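Local coordinates for berberine bridge enzyme-like protein (Arabidopsis thaliana, PDB 5D79) that is an FAD-dependent oxidoreductase of the berberine bridge enzyme-like family, involved in adaptation to salt stress, at residues N312-M317 with L324-E329; S251-F256 with T303-G308; D283-T288 with I399-G404. All coordinates share one frame; numbering follows the deposited sequence.

Contact 1: residues N312-M317 with L324-E329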
ATOM      1  N   ASN A 312      29.139  -2.391 -12.381  1.00 24.82           N
ATOM      2  CA  ASN A 312      28.126  -2.463 -13.425  1.00 22.59           C
ATOM      3  C   ASN A 312      27.096  -1.362 -13.285  1.00 22.86           C
ATOM      4  O   ASN A 312      26.608  -0.832 -14.282  1.00 24.97           O
ATOM      5  CB  ASN A 312      27.430  -3.822 -13.412  1.00 23.56           C
ATOM      6  CG  ASN A 312      28.357  -4.949 -13.809  1.00 30.84           C
ATOM      7  OD1 ASN A 312      29.445  -4.715 -14.324  1.00 37.32           O
ATOM      8  ND2 ASN A 312      27.930  -6.179 -13.578  1.00 33.87           N
ATOM      9  N   LEU A 313      26.753  -1.027 -12.047  1.00 20.09           N
ATOM     10  CA  LEU A 313      25.866   0.101 -11.793  1.00 18.65           C
ATOM     11  C   LEU A 313      26.493   1.384 -12.331  1.00 22.47           C
ATOM     12  O   LEU A 313      25.830   2.179 -12.999  1.00 22.09           O
ATOM     13  CB  LEU A 313      25.573   0.245 -10.295  1.00 17.88           C
ATOM     14  CG  LEU A 313      24.991   1.606  -9.889  1.00 17.42           C
ATOM     15  CD1 LEU A 313      23.600   1.783 -10.479  1.00 18.47           C
ATOM     16  CD2 LEU A 313      24.982   1.821  -8.378  1.00 12.86           C
ATOM     17  N   LEU A 314      27.781   1.565 -12.044  1.00 25.22           N
ATOM     18  CA  LEU A 314      28.494   2.803 -12.352  1.00 28.63           C
ATOM     19  C   LEU A 314      28.644   3.023 -13.851  1.00 29.58           C
ATOM     20  O   LEU A 314      28.492   4.143 -14.338  1.00 29.19           O
ATOM     21  CB  LEU A 314      29.879   2.803 -11.680  1.00 26.49           C
ATOM     22  CG  LEU A 314      29.852   2.868 -10.149  1.00 20.31           C
ATOM     23  CD1 LEU A 314      31.250   2.750  -9.556  1.00 18.20           C
ATOM     24  CD2 LEU A 314      29.157   4.142  -9.694  1.00 21.03           C
ATOM     25  N   ALA A 315      28.955   1.949 -14.571  1.00 30.47           N
ATOM     26  CA  ALA A 315      29.117   2.003 -16.013  1.00 26.99           C
ATOM     27  C   ALA A 315      27.772   2.248 -16.668  1.00 25.24           C
ATOM     28  O   ALA A 315      27.680   2.934 -17.688  1.00 26.53           O
ATOM     29  CB  ALA A 315      29.729   0.719 -16.523  1.00 29.05           C
ATOM     30  N   LEU A 316      26.728   1.684 -16.072  1.00 23.78           N
ATOM     31  CA  LEU A 316      25.381   1.856 -16.592  1.00 24.18           C
ATOM     32  C   LEU A 316      24.907   3.291 -16.367  1.00 26.08           C
ATOM     33  O   LEU A 316      24.203   3.860 -17.202  1.00 31.14           O
ATOM     34  CB  LEU A 316      24.424   0.856 -15.943  1.00 22.51           C
ATOM     35  CG  LEU A 316      22.972   0.841 -16.428  1.00 29.84           C
ATOM     36  CD1 LEU A 316      22.873   0.535 -17.906  1.00 30.58           C
ATOM     37  CD2 LEU A 316      22.165  -0.166 -15.632  1.00 33.23           C
ATOM     38  N   MET A 317      25.320   3.897 -15.262  1.00 23.88           N
ATOM     39  CA  MET A 317      24.793   5.209 -14.908  1.00 25.96           C
ATOM     40  C   MET A 317      25.508   6.365 -15.601  1.00 27.32           C
ATOM     41  O   MET A 317      24.952   7.454 -15.709  1.00 25.41           O
ATOM     42  CB  MET A 317      24.842   5.409 -13.392  1.00 26.34           C
ATOM     43  CG  MET A 317      23.687   4.747 -12.638  1.00 26.86           C
ATOM     44  SD  MET A 317      22.244   5.806 -12.403  1.00 26.41           S
ATOM     45  CE  MET A 317      22.977   7.142 -11.478  1.00 29.33           C
ATOM     46  N   LEU A 324      23.443  12.758 -13.061  1.00 29.37           N
ATOM     47  CA  LEU A 324      23.332  12.510 -11.628  1.00 24.94           C
ATOM     48  C   LEU A 324      24.686  12.647 -10.927  1.00 23.31           C
ATOM     49  O   LEU A 324      24.752  13.057  -9.773  1.00 23.45           O
ATOM     50  CB  LEU A 324      22.740  11.126 -11.360  1.00 25.85           C
ATOM     51  CG  LEU A 324      22.227  11.031  -9.921  1.00 29.53           C
ATOM     52  CD1 LEU A 324      21.230  12.151  -9.646  1.00 28.88           C
ATOM     53  CD2 LEU A 324      21.624   9.678  -9.580  1.00 28.12           C
ATOM     54  N   GLY A 325      25.761  12.308 -11.634  1.00 21.70           N
ATOM     55  CA  GLY A 325      27.103  12.451 -11.111  1.00 20.37           C
ATOM     56  C   GLY A 325      27.434  11.409 -10.065  1.00 24.16           C
ATOM     57  O   GLY A 325      28.240  11.666  -9.164  1.00 24.85           O
ATOM     58  N   LEU A 326      26.809  10.234 -10.180  1.00 24.36           N
ATOM     59  CA  LEU A 326      27.049   9.125  -9.254  1.00 19.65           C
ATOM     60  C   LEU A 326      28.479   8.618  -9.326  1.00 23.39           C
ATOM     61  O   LEU A 326      29.004   8.361 -10.414  1.00 24.20           O
ATOM     62  CB  LEU A 326      26.105   7.964  -9.530  1.00 16.76           C
ATOM     63  CG  LEU A 326      26.269   6.804  -8.556  1.00 17.71           C
ATOM     64  CD1 LEU A 326      25.868   7.275  -7.186  1.00 17.71           C
ATOM     65  CD2 LEU A 326      25.423   5.612  -8.967  1.00 15.83           C
ATOM     66  N   GLU A 327      29.104   8.475  -8.161  1.00 24.75           N
ATOM     67  CA  GLU A 327      30.440   7.893  -8.064  1.00 26.64           C
ATOM     68  C   GLU A 327      30.439   6.794  -7.020  1.00 22.62           C
ATOM     69  O   GLU A 327      29.464   6.646  -6.294  1.00 23.14           O
ATOM     70  CB  GLU A 327      31.474   8.967  -7.737  1.00 34.13           C
ATOM     71  CG  GLU A 327      31.729   9.909  -8.905  1.00 42.62           C
ATOM     72  CD  GLU A 327      32.781  10.953  -8.606  1.00 51.29           C
ATOM     73  OE1 GLU A 327      32.490  12.148  -8.821  1.00 54.60           O
ATOM     74  OE2 GLU A 327      33.896  10.585  -8.168  1.00 55.42           O
ATOM     75  N   LYS A 328      31.526   6.026  -6.942  1.00 23.85           N
ATOM     76  CA  LYS A 328      31.583   4.862  -6.051  1.00 23.16           C
ATOM     77  C   LYS A 328      31.241   5.182  -4.600  1.00 21.71           C
ATOM     78  O   LYS A 328      30.685   4.358  -3.873  1.00 19.80           O
ATOM     79  CB  LYS A 328      32.960   4.231  -6.109  1.00 22.93           C
ATOM     80  CG  LYS A 328      32.919   2.728  -6.225  1.00 32.49           C
ATOM     81  CD  LYS A 328      32.816   2.047  -4.877  1.00 37.03           C
ATOM     82  CE  LYS A 328      32.991   0.531  -5.018  1.00 38.50           C
ATOM     83  NZ  LYS A 328      33.438  -0.113  -3.755  1.00 39.26           N
ATOM     84  N   GLU A 329      31.575   6.398  -4.195  1.00 24.92           N
ATOM     85  CA  GLU A 329      31.426   6.818  -2.818  1.00 24.06           C
ATOM     86  C   GLU A 329      29.964   6.935  -2.461  1.00 23.51           C
ATOM     87  O   GLU A 329      29.593   6.854  -1.291  1.00 25.20           O
ATOM     88  CB  GLU A 329      32.154   8.142  -2.599  1.00 24.74           C
ATOM     89  CG  GLU A 329      33.662   7.989  -2.586  1.00 29.26           C
ATOM     90  CD  GLU A 329      34.294   7.752  -3.959  1.00 30.05           C
ATOM     91  OE1 GLU A 329      33.830   8.331  -4.961  1.00 26.42           O
ATOM     92  OE2 GLU A 329      35.285   6.994  -4.028  1.00 30.76           O
TER
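Leu326 projects from the loop 324-329 against the flank of the helix at 312-317, where three side chains meet it, each crossing it at about a right angle. Its CD2 lies 3.9 Å from Leu313 CD2. The same methyl sits 3.8 Å from Met317 CE, while Leu314 CD2 approaches it at 4.1 Å. Met317 bends at both chi2 (-91°) and chi3 (-60°), which carries its terminal methyl to the loop, where it touches Leu326 CB and, unusually tightly, Leu324 CD2 at 3.4 Å. Leu314 divides its branches: CD2 rests by the carbonyl carbon of Glu327, and CD1 lies across the aliphatic part of Lys328, 3.7 Å from CG. Replacing Leu314 with alanine would probably open a gap beside Leu326 CD2 and leave the Lys328 methylenes without their apolar neighbour. No hydrogen bond joins the two segments, so apolar contact alone ties the loop to the helix here.

Beneath this layer, Leu313 also packs on Thr254 and Phe256, and Leu326 on Phe256, Val258 and Cys331. Leu284 backs Leu313 and Met317. The helix 310-320 thus lies on one face of the seven-stranded antiparallel sheet, and the returning loop hugs its side before entering edge strand 331-334, a layout that belongs to the helix-covered sheet of berberine bridge enzyme-like proteins.

Contact 2: residues S251-F256 with T303-G308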
ATOM      1  N   SER A 251      23.260 -12.571  -4.207  1.00 16.49           N
ATOM      2  CA  SER A 251      23.692 -12.395  -2.839  1.00 26.68           C
ATOM      3  C   SER A 251      24.311 -11.004  -2.646  1.00 28.45           C
ATOM      4  O   SER A 251      24.380 -10.490  -1.530  1.00 27.31           O
ATOM      5  CB  SER A 251      24.681 -13.501  -2.461  1.00 28.63           C
ATOM      6  OG  SER A 251      24.180 -14.776  -2.843  1.00 33.88           O
ATOM      7  N   THR A 252      24.749 -10.388  -3.742  1.00 30.04           N
ATOM      8  CA  THR A 252      25.264  -9.021  -3.698  1.00 27.58           C
ATOM      9  C   THR A 252      24.488  -8.088  -4.616  1.00 21.28           C
ATOM     10  O   THR A 252      24.458  -8.282  -5.834  1.00 20.20           O
ATOM     11  CB  THR A 252      26.750  -8.960  -4.100  1.00 34.51           C
ATOM     12  OG1 THR A 252      27.556  -9.454  -3.025  1.00 33.90           O
ATOM     13  CG2 THR A 252      27.161  -7.522  -4.428  1.00 36.70           C
ATOM     14  N   ILE A 253      23.876  -7.068  -4.029  1.00 17.39           N
ATOM     15  CA  ILE A 253      23.271  -6.001  -4.813  1.00 14.39           C
ATOM     16  C   ILE A 253      23.891  -4.653  -4.438  1.00 14.42           C
ATOM     17  O   ILE A 253      24.774  -4.576  -3.576  1.00 15.26           O
ATOM     18  CB  ILE A 253      21.747  -5.983  -4.633  1.00 15.47           C
ATOM     19  CG1 ILE A 253      21.354  -5.977  -3.149  1.00 20.55           C
ATOM     20  CG2 ILE A 253      21.160  -7.220  -5.285  1.00 14.96           C
ATOM     21  CD1 ILE A 253      21.407  -4.630  -2.435  1.00 18.51           C
ATOM     22  N   THR A 254      23.437  -3.594  -5.096  1.00 15.64           N
ATOM     23  CA  THR A 254      24.032  -2.284  -4.881  1.00 16.05           C
ATOM     24  C   THR A 254      22.969  -1.220  -4.671  1.00 16.06           C
ATOM     25  O   THR A 254      22.103  -1.029  -5.532  1.00 15.14           O
ATOM     26  CB  THR A 254      24.922  -1.864  -6.076  1.00 16.02           C
ATOM     27  OG1 THR A 254      25.909  -2.869  -6.333  1.00 17.91           O
ATOM     28  CG2 THR A 254      25.624  -0.557  -5.785  1.00 15.16           C
ATOM     29  N   VAL A 255      23.045  -0.525  -3.531  1.00 15.67           N
ATOM     30  CA  VAL A 255      22.254   0.688  -3.319  1.00 16.41           C
ATOM     31  C   VAL A 255      23.114   1.950  -3.513  1.00 18.44           C
ATOM     32  O   VAL A 255      24.343   1.890  -3.473  1.00 16.06           O
ATOM     33  CB  VAL A 255      21.599   0.727  -1.917  1.00 13.26           C
ATOM     34  CG1 VAL A 255      20.678  -0.473  -1.723  1.00 12.37           C
ATOM     35  CG2 VAL A 255      22.662   0.822  -0.803  1.00 14.50           C
ATOM     36  N   PHE A 256      22.454   3.086  -3.735  1.00 18.79           N
ATOM     37  CA  PHE A 256      23.137   4.373  -3.908  1.00 17.78           C
ATOM     38  C   PHE A 256      22.267   5.561  -3.498  1.00 16.32           C
ATOM     39  O   PHE A 256      21.037   5.511  -3.544  1.00 14.23           O
ATOM     40  CB  PHE A 256      23.602   4.553  -5.360  1.00 18.97           C
ATOM     41  CG  PHE A 256      22.476   4.639  -6.374  1.00 22.55           C
ATOM     42  CD1 PHE A 256      21.966   3.491  -6.966  1.00 22.32           C
ATOM     43  CD2 PHE A 256      21.952   5.875  -6.757  1.00 19.46           C
ATOM     44  CE1 PHE A 256      20.956   3.576  -7.897  1.00 24.17           C
ATOM     45  CE2 PHE A 256      20.942   5.960  -7.691  1.00 19.42           C
ATOM     46  CZ  PHE A 256      20.442   4.813  -8.260  1.00 20.80           C
ATOM     47  N   THR A 303      17.683   8.064  -4.720  1.00 20.48           N
ATOM     48  CA  THR A 303      18.074   6.794  -4.128  1.00 18.70           C
ATOM     49  C   THR A 303      17.704   5.660  -5.071  1.00 19.85           C
ATOM     50  O   THR A 303      16.768   5.766  -5.870  1.00 16.67           O
ATOM     51  CB  THR A 303      17.408   6.571  -2.767  1.00 15.21           C
ATOM     52  OG1 THR A 303      15.988   6.657  -2.917  1.00 16.31           O
ATOM     53  CG2 THR A 303      17.860   7.624  -1.812  1.00 17.26           C
ATOM     54  N   GLY A 304      18.440   4.567  -4.990  1.00 19.11           N
ATOM     55  CA  GLY A 304      18.211   3.484  -5.916  1.00 19.04           C
ATOM     56  C   GLY A 304      18.743   2.143  -5.491  1.00 17.48           C
ATOM     57  O   GLY A 304      19.576   2.041  -4.599  1.00 19.11           O
ATOM     58  N   LEU A 305      18.235   1.112  -6.148  1.00 18.03           N
ATOM     59  CA  LEU A 305      18.639  -0.257  -5.907  1.00 15.53           C
ATOM     60  C   LEU A 305      18.996  -0.867  -7.254  1.00 15.02           C
ATOM     61  O   LEU A 305      18.192  -0.867  -8.186  1.00 12.76           O
ATOM     62  CB  LEU A 305      17.525  -1.046  -5.214  1.00 14.31           C
ATOM     63  CG  LEU A 305      17.760  -2.554  -5.139  1.00 15.01           C
ATOM     64  CD1 LEU A 305      18.876  -2.857  -4.200  1.00 16.45           C
ATOM     65  CD2 LEU A 305      16.511  -3.283  -4.716  1.00 15.28           C
ATOM     66  N   TYR A 306      20.220  -1.351  -7.365  1.00 15.83           N
ATOM     67  CA  TYR A 306      20.640  -2.010  -8.578  1.00 17.22           C
ATOM     68  C   TYR A 306      20.832  -3.494  -8.297  1.00 19.44           C
ATOM     69  O   TYR A 306      21.548  -3.863  -7.354  1.00 19.87           O
ATOM     70  CB  TYR A 306      21.921  -1.373  -9.111  1.00 19.08           C
ATOM     71  CG  TYR A 306      22.439  -2.022 -10.369  1.00 20.12           C
ATOM     72  CD1 TYR A 306      21.779  -1.857 -11.580  1.00 19.64           C
ATOM     73  CD2 TYR A 306      23.580  -2.801 -10.342  1.00 19.02           C
ATOM     74  CE1 TYR A 306      22.248  -2.450 -12.724  1.00 19.96           C
ATOM     75  CE2 TYR A 306      24.057  -3.398 -11.482  1.00 19.67           C
ATOM     76  CZ  TYR A 306      23.391  -3.221 -12.669  1.00 19.74           C
ATOM     77  OH  TYR A 306      23.879  -3.821 -13.801  1.00 21.07           O
ATOM     78  N   ILE A 307      20.177  -4.341  -9.095  1.00 17.25           N
ATOM     79  CA  ILE A 307      20.304  -5.794  -8.944  1.00 18.68           C
ATOM     80  C   ILE A 307      21.564  -6.297  -9.663  1.00 19.48           C
ATOM     81  O   ILE A 307      21.490  -6.885 -10.745  1.00 20.17           O
ATOM     82  CB  ILE A 307      19.061  -6.533  -9.481  1.00 16.73           C
ATOM     83  CG1 ILE A 307      17.803  -5.845  -9.013  1.00 12.66           C
ATOM     84  CG2 ILE A 307      19.028  -7.962  -8.988  1.00 17.54           C
ATOM     85  CD1 ILE A 307      17.664  -5.853  -7.528  1.00 16.64           C
ATOM     86  N   GLY A 308      22.717  -6.051  -9.040  1.00 19.35           N
ATOM     87  CA  GLY A 308      24.008  -6.388  -9.613  1.00 20.49           C
ATOM     88  C   GLY A 308      25.125  -5.644  -8.901  1.00 22.37           C
ATOM     89  O   GLY A 308      24.858  -4.913  -7.944  1.00 19.81           O
TER
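Antiparallel pairing of Ile253-Phe256 with Thr303-Tyr306 joins two neighbouring strands of a sheet. Thr254 and Tyr306 form one hydrogen-bonded pair, with Tyr306 N only 2.6 Å from Thr254 O and nearly straight at the hydrogen (170°). Phe256 and Gly304 form the other, with a more bent bond of 3.2 Å from Phe256 N to Gly304 O. The Phe256 ring turns back over its own partner: chi1 of 65° sets CG between the backbone N and carbonyl carbon, and Gly304 CA lies 3.8 Å from the ring centroid in a CH-pi contact over the face. The ring occupies the place a CB on Gly304 would take.

Both strands lie inside the seven-stranded antiparallel sheet, between strands 331-334 and 284-292. On the face bearing Val255, Leu305 CD1 meets Ile253 CD1 at 3.6 Å and Val255 CG1 at 3.9 Å, and Ser339, Trp342 and Phe343 of helix 336-343 cover these side chains. Past Tyr306 the chain makes an inverse gamma turn centred on Ile307. There Thr254 OG1 donates to Gly308 O at 2.8 Å, in the carbonyl plane and on a lone pair.

Contact 3: residues D283-T288 with I399-G404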
ATOM      1  N   ASP A 283      16.988  -4.095 -13.960  1.00 16.58           N
ATOM      2  CA  ASP A 283      17.812  -4.244 -12.758  1.00 21.82           C
ATOM      3  C   ASP A 283      18.020  -2.933 -11.978  1.00 14.23           C
ATOM      4  O   ASP A 283      18.359  -2.962 -10.805  1.00 14.34           O
ATOM      5  CB  ASP A 283      19.179  -4.844 -13.133  1.00 21.96           C
ATOM      6  CG  ASP A 283      19.096  -6.320 -13.501  1.00 22.94           C
ATOM      7  OD1 ASP A 283      18.198  -7.014 -12.981  1.00 22.00           O
ATOM      8  OD2 ASP A 283      19.933  -6.788 -14.307  1.00 23.15           O
ATOM      9  N   LEU A 284      17.796  -1.798 -12.635  1.00 16.12           N
ATOM     10  CA  LEU A 284      18.032  -0.486 -12.037  1.00 16.86           C
ATOM     11  C   LEU A 284      16.754   0.250 -11.620  1.00 13.45           C
ATOM     12  O   LEU A 284      15.909   0.581 -12.447  1.00 13.75           O
ATOM     13  CB  LEU A 284      18.833   0.405 -13.001  1.00 17.72           C
ATOM     14  CG  LEU A 284      19.208   1.806 -12.501  1.00 17.58           C
ATOM     15  CD1 LEU A 284      19.905   1.716 -11.151  1.00 15.96           C
ATOM     16  CD2 LEU A 284      20.113   2.515 -13.503  1.00 17.92           C
ATOM     17  N   PHE A 285      16.656   0.519 -10.323  1.00 10.42           N
ATOM     18  CA  PHE A 285      15.561   1.263  -9.725  1.00 13.73           C
ATOM     19  C   PHE A 285      16.070   2.611  -9.260  1.00 16.95           C
ATOM     20  O   PHE A 285      16.948   2.659  -8.412  1.00 19.51           O
ATOM     21  CB  PHE A 285      14.974   0.486  -8.539  1.00 14.33           C
ATOM     22  CG  PHE A 285      13.914   1.239  -7.769  1.00 14.71           C
ATOM     23  CD1 PHE A 285      12.596   1.238  -8.191  1.00 10.54           C
ATOM     24  CD2 PHE A 285      14.240   1.942  -6.613  1.00 18.49           C
ATOM     25  CE1 PHE A 285      11.622   1.929  -7.476  1.00  8.68           C
ATOM     26  CE2 PHE A 285      13.267   2.629  -5.896  1.00 14.02           C
ATOM     27  CZ  PHE A 285      11.960   2.618  -6.330  1.00 10.36           C
ATOM     28  N   ILE A 286      15.530   3.698  -9.809  1.00 14.38           N
ATOM     29  CA  ILE A 286      15.935   5.044  -9.404  1.00 14.57           C
ATOM     30  C   ILE A 286      14.740   5.925  -9.007  1.00 15.01           C
ATOM     31  O   ILE A 286      13.962   6.373  -9.857  1.00 19.67           O
ATOM     32  CB  ILE A 286      16.720   5.781 -10.524  1.00 28.13           C
ATOM     33  CG1 ILE A 286      17.443   4.811 -11.447  1.00 27.86           C
ATOM     34  CG2 ILE A 286      17.712   6.787  -9.937  1.00 26.44           C
ATOM     35  CD1 ILE A 286      17.998   5.507 -12.642  1.00 27.26           C
ATOM     36  N   ARG A 287      14.631   6.193  -7.715  1.00 12.98           N
ATOM     37  CA  ARG A 287      13.570   7.026  -7.153  1.00 16.75           C
ATOM     38  C   ARG A 287      14.048   8.460  -6.839  1.00 19.23           C
ATOM     39  O   ARG A 287      15.199   8.687  -6.472  1.00 21.66           O
ATOM     40  CB  ARG A 287      13.007   6.354  -5.889  1.00 15.47           C
ATOM     41  CG  ARG A 287      12.358   7.306  -4.872  1.00 22.58           C
ATOM     42  CD  ARG A 287      11.580   6.566  -3.778  1.00 26.99           C
ATOM     43  NE  ARG A 287      10.477   5.776  -4.334  1.00 30.07           N
ATOM     44  CZ  ARG A 287       9.771   4.890  -3.637  1.00 31.60           C
ATOM     45  NH1 ARG A 287      10.055   4.683  -2.353  1.00 41.83           N
ATOM     46  NH2 ARG A 287       8.795   4.206  -4.214  1.00 21.45           N
ATOM     47  N   THR A 288      13.153   9.425  -7.008  1.00 17.40           N
ATOM     48  CA  THR A 288      13.429  10.808  -6.675  1.00 12.56           C
ATOM     49  C   THR A 288      12.456  11.251  -5.590  1.00 16.17           C
ATOM     50  O   THR A 288      11.237  11.135  -5.743  1.00 17.93           O
ATOM     51  CB  THR A 288      13.300  11.732  -7.916  1.00 24.73           C
ATOM     52  OG1 THR A 288      14.285  11.375  -8.903  1.00 22.24           O
ATOM     53  CG2 THR A 288      13.476  13.194  -7.533  1.00 25.93           C
ATOM     54  N   ILE A 399       7.136  12.129  -3.865  1.00 10.23           N
ATOM     55  CA  ILE A 399       7.943  10.954  -4.155  1.00 13.35           C
ATOM     56  C   ILE A 399       7.673  10.447  -5.561  1.00 13.87           C
ATOM     57  O   ILE A 399       6.545  10.108  -5.889  1.00 15.33           O
ATOM     58  CB  ILE A 399       7.669   9.811  -3.135  1.00 18.24           C
ATOM     59  CG1 ILE A 399       7.669  10.344  -1.698  1.00 20.01           C
ATOM     60  CG2 ILE A 399       8.714   8.708  -3.260  1.00 19.55           C
ATOM     61  CD1 ILE A 399       6.870   9.491  -0.725  1.00 20.45           C
ATOM     62  N   LEU A 400       8.711  10.385  -6.385  1.00 14.99           N
ATOM     63  CA  LEU A 400       8.566   9.945  -7.764  1.00 16.58           C
ATOM     64  C   LEU A 400       9.140   8.535  -7.927  1.00 17.23           C
ATOM     65  O   LEU A 400      10.342   8.315  -7.777  1.00 14.43           O
ATOM     66  CB  LEU A 400       9.244  10.934  -8.736  1.00 14.61           C
ATOM     67  CG  LEU A 400       8.568  12.282  -9.033  1.00 11.75           C
ATOM     68  CD1 LEU A 400       8.495  13.170  -7.807  1.00 13.38           C
ATOM     69  CD2 LEU A 400       9.305  13.000 -10.131  1.00 14.18           C
ATOM     70  N   THR A 401       8.253   7.593  -8.239  1.00 15.68           N
ATOM     71  CA  THR A 401       8.582   6.178  -8.339  1.00 13.21           C
ATOM     72  C   THR A 401       8.514   5.696  -9.786  1.00 13.39           C
ATOM     73  O   THR A 401       7.447   5.693 -10.387  1.00 12.55           O
ATOM     74  CB  THR A 401       7.634   5.352  -7.464  1.00  9.95           C
ATOM     75  OG1 THR A 401       7.824   5.742  -6.104  1.00 14.14           O
ATOM     76  CG2 THR A 401       7.916   3.872  -7.581  1.00  9.40           C
ATOM     77  N   PRO A 402       9.658   5.261 -10.343  1.00 12.29           N
ATOM     78  CA  PRO A 402       9.701   4.920 -11.769  1.00 11.07           C
ATOM     79  C   PRO A 402       8.972   3.615 -12.101  1.00 10.63           C
ATOM     80  O   PRO A 402       9.144   2.608 -11.418  1.00 13.53           O
ATOM     81  CB  PRO A 402      11.198   4.795 -12.038  1.00 15.31           C
ATOM     82  CG  PRO A 402      11.743   4.256 -10.734  1.00 12.53           C
ATOM     83  CD  PRO A 402      10.909   4.901  -9.651  1.00 10.91           C
ATOM     84  N   PHE A 403       8.144   3.643 -13.140  1.00 13.83           N
ATOM     85  CA  PHE A 403       7.565   2.413 -13.672  1.00 13.79           C
ATOM     86  C   PHE A 403       8.424   1.923 -14.860  1.00 15.36           C
ATOM     87  O   PHE A 403       9.653   1.981 -14.802  1.00 14.31           O
ATOM     88  CB  PHE A 403       6.099   2.623 -14.069  1.00 13.44           C
ATOM     89  CG  PHE A 403       5.152   2.634 -12.896  1.00 13.76           C
ATOM     90  CD1 PHE A 403       5.598   2.995 -11.627  1.00 18.16           C
ATOM     91  CD2 PHE A 403       3.826   2.258 -13.051  1.00 14.91           C
ATOM     92  CE1 PHE A 403       4.731   2.989 -10.516  1.00 18.25           C
ATOM     93  CE2 PHE A 403       2.943   2.254 -11.962  1.00 16.95           C
ATOM     94  CZ  PHE A 403       3.400   2.621 -10.687  1.00 20.06           C
ATOM     95  N   GLY A 404       7.805   1.449 -15.934  1.00 13.01           N
ATOM     96  CA  GLY A 404       8.589   0.857 -17.001  1.00 13.39           C
ATOM     97  C   GLY A 404       9.115  -0.493 -16.544  1.00 12.91           C
ATOM     98  O   GLY A 404       8.722  -0.990 -15.498  1.00 14.73           O
TER
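Arg287, on strand 284-292, runs alongside strand 396-402, touching Leu400, Ile399 and Thr401 in turn. With CG anti to the backbone N (chi1 155°), CB and CG run past the carbonyl of Leu400, and CG comes within 3.7 Å of Leu400 O. CD then meets Ile399 CG2 at 3.6 Å, and a bend at chi3 (-61°) turns the guanidinium alongside Thr401. NH2 gives Thr401 OG1 a short hydrogen bond of 2.6 Å, the hydroxyl oxygen lying 28° out of the guanidinium plane. NE adds a weak bond to the same Thr401 OG1 at 3.2 Å, so two N-H groups share one oxygen. Ile399 CG2 lies over one face of the guanidinium and Phe285 CZ over the opposite one, while Thr401 CG2 sits in plane at the edge; together they probably limit its rotation.

Thr288 and Leu400 supply the regular backbone pair, with Leu400 N 2.7 Å from Thr288 O. Two residues on, Pro402 has no N-H to continue the ladder; instead its CG sits 3.2 Å from Ile286 O, which accepts a hydrogen bond from Trp273 NE1. The Phe285 and Pro402 side chains cross at about a right angle, CE1 of the phenylalanine being 3.8 Å from Pro402 CD. Tyr188 packs on both Arg287 and Thr401, and the Arg287 side chain lies about 5 Å from the bound FAD. This is a central antiparallel strand pair of the seven-stranded sheet, ending in a proline and carrying its arginine to the vicinity of the flavin cofactor.

In the fold
Contacts 2 and 3 pair strands of one seven-stranded antiparallel sheet; contact 1 packs a helix and a loop on its face. The two strand pairs are buried and joined through strands 298-306 and 284-292, which are themselves neighbours: Thr303 O and Arg287 N probably share a hydrogen bond. Contact 1 is partly buried and wholly apolar, whereas the other two combine backbone bonds with side-chain hydrogen bonds. Its helix reaches both: Leu313 CD2 packs on Thr254 CG2, and Leu313 CD1 on Leu284 CD1. Contact 3 adds a charged side chain near FAD; the centre of contact 1 lies about 30 Å from the centre of the chain, against about 16 Å for contact 3.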